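Local coordinates for protein Tube (Drosophila melanogaster, PDB 1D2Z) that acts as an adaptor in Toll receptor signalling for embryonic dorsoventral polarity, its death domain binding that of the kinase Pelle to recruit it to the plasma membrane, at residues Y5-E10 / S49-L54; R33-I38 / Q112-A117; E118-A123 / P136-D141. All coordinates share one frame; numbering follows the deposited sequence.

Interaction 1: residues Y5-E10 / S49-L54; sequences YSRNTE and SGAGCL
Two beta turns on the surface of the death domain meet here: Arg7, in the type I turn from Ser6 to Thr9, lies against Ser49 and Ala51. The first turn belongs to the N-terminal segment that leads into helix 16-27. On the other side Ser49 precedes a type II turn from Gly50 to Cys53, before helix 56-59. The backbones come nearest at Arg7 and Ser49, whose CA atoms are 5.5 Å apart. No direct hydrogen bond crosses between the segments.

The Arg7 chain does most of the touching. Its methylene groups run past the carbonyl of Ser49, and Arg7 CD lies 3.3 Å from Ser49 O. The chain bends at chi3 (145°), and its far end passes Gly50 and Ala51. Gly50 C lies at the edge of the guanidinium, near its plane. Arg7 NE and Ala51 N are 3.1 Å apart, but both are donors, so no bond forms. Arg7 NH2 also touches the methyl of Ala51. The charge is met elsewhere, since Arg7 NH1 makes a salt bridge to Glu133.

Ser49 returns the contact, its CB packing 3.4 Å from Arg7 O. Its hydroxyl is hydrogen-bonded outside the pair, to Thr106 and Val45 O. Asn8 adds a looser touch, its ND2 near Ser49 CB; that ND2 is hydrogen-bonded to Gln46.

Each turn is closed by a backbone bond, Thr9 N to Ser6 O and Cys53 N to Gly50 O. Ser6 N also gives a nearly straight bond to Thr9 OG1. The positive phi of Gly52 (71°) suits glycine at this place. A water links the two turns: it lies in the guanidinium plane, accepts from Arg7 NH2 at 2.9 Å and accepts a weak bond from Gly52 N at 3.4 Å.

Interaction 2: residues R33-I38 / Q112-A117; sequences RKLMSI and QLLVQA
Ile38 and Leu35 of helix 31-38 pack against the last turn of helix 107-116 and Ala117 just after it. The short helical segments cross at 111°, with their axes 9.5 Å apart. No hydrogen bond joins them.

Apolar contacts carry the packing, and two side chains share the work. Ile38 presents one atom, CD1, to several partners. Ile38 CD1 lies 3.7 Å from Ala117 CB, and it also touches the aliphatic CG of Gln116. CG1 sits between the backbone N and the carbonyl carbon (chi1 69°), and with chi2 at 159° the chain extends CD1 to this helix end. Leu35 works with both branches. Its CD1 meets Leu113 CB at 3.8 Å, the two side chains crossing at about a right angle. Its other methyl, Leu35 CD2, meets Leu114 CD2 at 3.9 Å. The CB of Leu114 points away from helix 31-38, yet its CD2 methyl comes back to the contact. Met91 and Leu119 also pack on Leu35, while Phe56 touches Ile38 and Leu113.

Polar atoms play a smaller part. Ile38 CD1 rests 3.5 Å from Leu113 O, a carbonyl that already accepts a helical bond from Ala117 N. Within helix 31-38, Arg33 O takes two bonds, from Ser37 N and from Ser37 OG, which approach opposite faces of its carbonyl plane. That second bond fixes the serine hydroxyl against its own helix. Lys34 starts toward helix 107-116, but its end leads away, and its NZ is hydrogen-bonded to Gln72 of the neighbouring Pelle death domain.

The leucines join helices 31-38 and 107-116 on the buried side, while Ile38, Gln116 and Ala117 lie nearer the surface. Such apolar packing between helices belongs to the six-helix bundle that defines the death domain fold.

Interaction 3: residues E118-A123 / P136-D141; sequences ELFSAA and PARPVD
This is an offset arginine-aromatic stack flanked by prolines, where the chain after helix 120-130 folds back over the start of that helix. The guanidinium of Arg138 is nearly parallel to the ring of Phe120 (planes at 9°), centres 4.3 Å apart, but its centre lies over Phe120 CB. Arg138 CD sits over the ring centre, a CH-pi contact 3.6 Å from the centroid. The bend at chi2 (-58°) of Arg138 lays its chain along the ring face.

Pro136 CG lies near the ring plane at the edge and touches Ala123 CB, 4.1 Å away. Pro139 CD reaches Phe120 CZ at 3.7 Å. Glu118, the positive-phi residue of the Schellman motif ending helix 107-116, touches Pro139 CG. A water donates to both Glu118 OE2 and Asp141 O.

An alanine in place of Phe120 would probably deprive the Arg138 chain of its flat support and open a gap beside Pro136 and Pro139.

The N-H groups of Arg138 still bond elsewhere: NH2 makes a salt bridge to Asp124, and NH1 is hydrogen-bonded to Gly144 O and to Tyr73 O of the Pelle chain. The ring therefore probably steadies a charged group used in the Tube-Pelle interface.

In the fold
Interaction 2 lies nearest the centre of the chain and is almost wholly apolar. Interaction 1 is a surface contact of two turns, built on an arginine chain, backbone and water. Interactions 2 and 3 are both partly buried; interaction 3 mixes an aromatic ring, prolines and a charge. Interactions 1 and 2 touch through Gln112, whose OE1 is within 3.0 Å of Leu54 N. Interactions 2 and 3 share the junction of helices 107-116 and 120-130, where Leu114 packs on Ala123. Interactions 1 and 3 do not touch; their centres are about 17 Å apart. Pelle reaches interactions 2 and 3, but not interaction 1.

Interaction 1: residues Y5-E10 / S49-L54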
# COMPACT_ATOMS: atom_id res chain seq x y z
N TYR B 5 -9.54 -14.99 -11.32
CA TYR B 5 -10.15 -15.47 -10.09
C TYR B 5 -11.44 -14.72 -9.76
O TYR B 5 -11.76 -13.71 -10.38
CB TYR B 5 -9.17 -15.30 -8.91
CG TYR B 5 -7.78 -15.84 -9.18
CD1 TYR B 5 -7.54 -17.22 -9.21
CD2 TYR B 5 -6.71 -14.98 -9.44
CE1 TYR B 5 -6.26 -17.72 -9.49
CE2 TYR B 5 -5.44 -15.47 -9.73
CZ TYR B 5 -5.22 -16.84 -9.75
OH TYR B 5 -3.97 -17.34 -10.03
N SER B 6 -12.18 -15.25 -8.80
CA SER B 6 -13.42 -14.63 -8.36
C SER B 6 -13.27 -14.32 -6.87
O SER B 6 -12.34 -14.80 -6.22
CB SER B 6 -14.61 -15.56 -8.59
OG SER B 6 -14.69 -16.55 -7.58
N ARG B 7 -14.18 -13.51 -6.34
CA ARG B 7 -14.14 -13.15 -4.93
C ARG B 7 -14.20 -14.37 -4.01
O ARG B 7 -13.67 -14.35 -2.91
CB ARG B 7 -15.31 -12.21 -4.59
CG ARG B 7 -15.05 -10.76 -4.92
CD ARG B 7 -16.33 -9.94 -4.84
NE ARG B 7 -16.09 -8.58 -4.34
CZ ARG B 7 -15.26 -7.71 -4.89
NH1 ARG B 7 -14.57 -8.03 -5.97
NH2 ARG B 7 -15.12 -6.50 -4.36
N ASN B 8 -14.83 -15.44 -4.51
CA ASN B 8 -14.99 -16.67 -3.74
C ASN B 8 -13.81 -17.64 -3.85
O ASN B 8 -13.79 -18.66 -3.16
CB ASN B 8 -16.28 -17.37 -4.16
CG ASN B 8 -17.50 -16.50 -3.93
OD1 ASN B 8 -17.94 -15.78 -4.83
ND2 ASN B 8 -18.04 -16.55 -2.72
N THR B 9 -12.86 -17.34 -4.72
CA THR B 9 -11.69 -18.19 -4.88
C THR B 9 -10.82 -18.12 -3.63
O THR B 9 -10.47 -17.04 -3.18
CB THR B 9 -10.84 -17.73 -6.08
OG1 THR B 9 -11.65 -17.76 -7.26
CG2 THR B 9 -9.62 -18.62 -6.26
N GLU B 10 -10.51 -19.28 -3.05
CA GLU B 10 -9.68 -19.32 -1.85
C GLU B 10 -8.24 -18.97 -2.21
O GLU B 10 -7.77 -19.31 -3.29
CB GLU B 10 -9.75 -20.70 -1.20
CG GLU B 10 -11.16 -21.09 -0.78
CD GLU B 10 -11.21 -22.46 -0.13
OE1 GLU B 10 -10.51 -23.38 -0.59
OE2 GLU B 10 -11.97 -22.61 0.86
N SER B 49 -17.14 -12.62 1.30
CA SER B 49 -16.40 -12.44 0.05
C SER B 49 -16.95 -11.42 -0.95
O SER B 49 -16.18 -10.74 -1.64
CB SER B 49 -16.21 -13.78 -0.66
OG SER B 49 -15.43 -14.67 0.11
N GLY B 50 -18.28 -11.35 -1.07
CA GLY B 50 -18.89 -10.42 -2.00
C GLY B 50 -18.52 -8.97 -1.72
O GLY B 50 -18.08 -8.64 -0.62
N ALA B 51 -18.68 -8.11 -2.72
CA ALA B 51 -18.36 -6.69 -2.58
C ALA B 51 -19.24 -6.05 -1.50
O ALA B 51 -20.47 -6.18 -1.54
CB ALA B 51 -18.52 -5.97 -3.91
N GLY B 52 -18.60 -5.43 -0.52
CA GLY B 52 -19.33 -4.79 0.57
C GLY B 52 -19.98 -5.77 1.52
O GLY B 52 -20.86 -5.39 2.30
N CYS B 53 -19.57 -7.03 1.46
CA CYS B 53 -20.12 -8.06 2.33
C CYS B 53 -19.33 -8.25 3.61
O CYS B 53 -19.79 -8.93 4.53
CB CYS B 53 -20.23 -9.40 1.58
SG CYS B 53 -21.51 -9.42 0.31
N LEU B 54 -18.13 -7.68 3.68
CA LEU B 54 -17.32 -7.80 4.88
C LEU B 54 -17.43 -6.53 5.72
O LEU B 54 -16.74 -5.54 5.46
CB LEU B 54 -15.85 -8.09 4.54
CG LEU B 54 -14.93 -8.70 5.61
CD1 LEU B 54 -13.60 -9.06 4.99
CD2 LEU B 54 -14.71 -7.76 6.78
O HOH W 1 -15.52 -5.03 -1.91

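Interaction 2: residues R33-I38 / Q112-A117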
# COMPACT_ATOMS: atom_id res chain seq x y z
N ARG B 33 2.36 -6.91 8.05
CA ARG B 33 2.05 -6.84 9.47
C ARG B 33 0.71 -6.15 9.70
O ARG B 33 -0.09 -6.59 10.53
CB ARG B 33 3.14 -6.09 10.25
CG ARG B 33 4.49 -6.77 10.23
CD ARG B 33 5.42 -6.21 11.31
NE ARG B 33 6.77 -6.72 11.15
CZ ARG B 33 7.84 -5.95 10.93
NH1 ARG B 33 7.71 -4.63 10.86
NH2 ARG B 33 9.02 -6.51 10.72
N LYS B 34 0.46 -5.08 8.95
CA LYS B 34 -0.79 -4.34 9.07
C LYS B 34 -1.99 -5.20 8.68
O LYS B 34 -3.03 -5.17 9.34
CB LYS B 34 -0.74 -3.07 8.22
CG LYS B 34 0.42 -2.15 8.56
CD LYS B 34 0.39 -0.90 7.69
CE LYS B 34 1.61 -0.04 7.95
NZ LYS B 34 1.51 1.26 7.23
N LEU B 35 -1.85 -5.95 7.59
CA LEU B 35 -2.93 -6.83 7.13
C LEU B 35 -3.16 -7.95 8.14
O LEU B 35 -4.28 -8.19 8.58
CB LEU B 35 -2.59 -7.43 5.76
CG LEU B 35 -3.46 -8.58 5.24
CD1 LEU B 35 -4.91 -8.15 5.06
CD2 LEU B 35 -2.89 -9.10 3.93
N MET B 36 -2.08 -8.62 8.53
CA MET B 36 -2.16 -9.75 9.46
C MET B 36 -2.81 -9.39 10.78
O MET B 36 -3.61 -10.17 11.32
CB MET B 36 -0.77 -10.34 9.72
CG MET B 36 -0.78 -11.63 10.52
SD MET B 36 0.82 -12.44 10.54
CE MET B 36 0.44 -13.90 11.53
N SER B 37 -2.52 -8.19 11.27
CA SER B 37 -3.05 -7.70 12.53
C SER B 37 -4.55 -7.43 12.56
O SER B 37 -5.16 -7.46 13.62
CB SER B 37 -2.30 -6.43 12.95
OG SER B 37 -0.95 -6.73 13.25
N ILE B 38 -5.14 -7.13 11.40
CA ILE B 38 -6.56 -6.83 11.35
C ILE B 38 -7.48 -7.95 10.84
O ILE B 38 -8.68 -7.75 10.74
CB ILE B 38 -6.85 -5.54 10.57
CG1 ILE B 38 -6.56 -5.72 9.08
CG2 ILE B 38 -6.02 -4.39 11.14
CD1 ILE B 38 -7.29 -4.72 8.19
N GLN B 112 -11.07 -6.71 0.61
CA GLN B 112 -11.74 -5.84 1.57
C GLN B 112 -10.87 -5.53 2.79
O GLN B 112 -10.90 -4.41 3.31
CB GLN B 112 -13.09 -6.42 1.97
CG GLN B 112 -14.10 -6.33 0.84
CD GLN B 112 -15.38 -7.06 1.13
OE1 GLN B 112 -16.36 -6.46 1.59
NE2 GLN B 112 -15.40 -8.36 0.85
N LEU B 113 -10.08 -6.51 3.25
CA LEU B 113 -9.19 -6.27 4.38
C LEU B 113 -8.05 -5.34 3.96
O LEU B 113 -7.62 -4.49 4.73
CB LEU B 113 -8.64 -7.59 4.95
CG LEU B 113 -9.66 -8.48 5.69
CD1 LEU B 113 -8.99 -9.74 6.19
CD2 LEU B 113 -10.28 -7.72 6.86
N LEU B 114 -7.58 -5.48 2.71
CA LEU B 114 -6.51 -4.61 2.21
C LEU B 114 -6.98 -3.16 2.20
O LEU B 114 -6.25 -2.25 2.60
CB LEU B 114 -6.08 -5.03 0.80
CG LEU B 114 -5.36 -6.38 0.66
CD1 LEU B 114 -5.18 -6.71 -0.82
CD2 LEU B 114 -4.01 -6.32 1.36
N VAL B 115 -8.24 -2.97 1.80
CA VAL B 115 -8.85 -1.64 1.74
C VAL B 115 -8.99 -1.06 3.15
O VAL B 115 -8.69 0.11 3.37
CB VAL B 115 -10.24 -1.70 1.05
CG1 VAL B 115 -10.96 -0.35 1.14
CG2 VAL B 115 -10.06 -2.12 -0.41
N GLN B 116 -9.44 -1.88 4.10
CA GLN B 116 -9.60 -1.46 5.50
C GLN B 116 -8.28 -0.96 6.10
O GLN B 116 -8.27 -0.01 6.89
CB GLN B 116 -10.15 -2.62 6.35
CG GLN B 116 -10.16 -2.35 7.86
CD GLN B 116 -11.11 -1.24 8.27
OE1 GLN B 116 -12.14 -1.00 7.62
NE2 GLN B 116 -10.78 -0.55 9.36
N ALA B 117 -7.17 -1.59 5.72
CA ALA B 117 -5.85 -1.19 6.22
C ALA B 117 -5.16 -0.15 5.33
O ALA B 117 -3.99 0.20 5.56
CB ALA B 117 -4.97 -2.42 6.39

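Interaction 3: residues E118-A123 / P136-D141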
# COMPACT_ATOMS: atom_id res chain seq x y z
N GLU B 118 -5.87 0.33 4.31
CA GLU B 118 -5.36 1.32 3.36
C GLU B 118 -4.12 0.88 2.58
O GLU B 118 -3.28 1.70 2.21
CB GLU B 118 -5.11 2.67 4.04
CG GLU B 118 -6.36 3.26 4.69
CD GLU B 118 -6.23 4.74 5.05
OE1 GLU B 118 -5.13 5.19 5.44
OE2 GLU B 118 -7.25 5.45 4.95
N LEU B 119 -4.03 -0.43 2.34
CA LEU B 119 -2.92 -1.02 1.59
C LEU B 119 -3.38 -0.99 0.13
O LEU B 119 -3.65 -2.02 -0.49
CB LEU B 119 -2.68 -2.46 2.07
CG LEU B 119 -2.45 -2.59 3.59
CD1 LEU B 119 -2.24 -4.05 3.98
CD2 LEU B 119 -1.26 -1.74 4.04
N PHE B 120 -3.48 0.23 -0.41
CA PHE B 120 -3.96 0.44 -1.77
C PHE B 120 -3.15 -0.12 -2.91
O PHE B 120 -3.71 -0.49 -3.94
CB PHE B 120 -4.33 1.91 -1.98
CG PHE B 120 -5.56 2.33 -1.23
CD1 PHE B 120 -6.81 1.85 -1.61
CD2 PHE B 120 -5.47 3.15 -0.11
CE1 PHE B 120 -7.96 2.17 -0.88
CE2 PHE B 120 -6.61 3.48 0.63
CZ PHE B 120 -7.85 2.99 0.24
N SER B 121 -1.83 -0.21 -2.75
CA SER B 121 -0.99 -0.78 -3.81
C SER B 121 -1.35 -2.25 -3.97
O SER B 121 -1.48 -2.75 -5.09
CB SER B 121 0.48 -0.65 -3.45
OG SER B 121 1.10 0.33 -4.25
N ALA B 122 -1.53 -2.94 -2.85
CA ALA B 122 -1.89 -4.35 -2.85
C ALA B 122 -3.33 -4.50 -3.30
O ALA B 122 -3.65 -5.38 -4.12
CB ALA B 122 -1.69 -4.95 -1.46
N ALA B 123 -4.21 -3.65 -2.78
CA ALA B 123 -5.63 -3.69 -3.12
C ALA B 123 -5.87 -3.46 -4.62
O ALA B 123 -6.68 -4.16 -5.22
CB ALA B 123 -6.41 -2.68 -2.29
N PRO B 136 -10.36 0.02 -6.09
CA PRO B 136 -11.27 0.51 -5.04
C PRO B 136 -11.18 2.02 -4.83
O PRO B 136 -10.15 2.64 -5.11
CB PRO B 136 -10.81 -0.27 -3.80
CG PRO B 136 -9.35 -0.52 -4.07
CD PRO B 136 -9.36 -0.91 -5.53
N ALA B 137 -12.27 2.60 -4.33
CA ALA B 137 -12.34 4.03 -4.06
C ALA B 137 -11.43 4.42 -2.90
O ALA B 137 -11.19 3.63 -1.99
CB ALA B 137 -13.79 4.44 -3.76
N ARG B 138 -10.92 5.65 -2.95
CA ARG B 138 -10.04 6.18 -1.92
C ARG B 138 -10.82 7.03 -0.92
O ARG B 138 -11.89 7.55 -1.24
CB ARG B 138 -8.95 7.05 -2.56
CG ARG B 138 -8.10 6.34 -3.59
CD ARG B 138 -7.42 5.13 -2.98
NE ARG B 138 -6.50 4.49 -3.90
CZ ARG B 138 -5.21 4.77 -3.98
NH1 ARG B 138 -4.67 5.69 -3.18
NH2 ARG B 138 -4.45 4.12 -4.85
N PRO B 139 -10.30 7.17 0.31
CA PRO B 139 -10.97 7.99 1.32
C PRO B 139 -10.80 9.45 0.91
O PRO B 139 -10.00 9.75 0.01
CB PRO B 139 -10.17 7.69 2.59
CG PRO B 139 -9.57 6.34 2.33
CD PRO B 139 -9.16 6.44 0.89
N VAL B 140 -11.54 10.36 1.54
CA VAL B 140 -11.43 11.79 1.22
C VAL B 140 -10.26 12.43 1.95
O VAL B 140 -9.65 13.37 1.45
CB VAL B 140 -12.73 12.58 1.55
CG1 VAL B 140 -13.86 12.15 0.63
CG2 VAL B 140 -13.12 12.40 3.01
N ASP B 141 -9.95 11.91 3.14
CA ASP B 141 -8.86 12.44 3.95
C ASP B 141 -7.83 11.36 4.26
O ASP B 141 -8.10 10.16 4.11
CB ASP B 141 -9.40 13.02 5.27
CG ASP B 141 -10.29 14.23 5.06
OD1 ASP B 141 -9.85 15.20 4.40
OD2 ASP B 141 -11.44 14.22 5.57
O HOH W 2 -6.42 7.88 3.64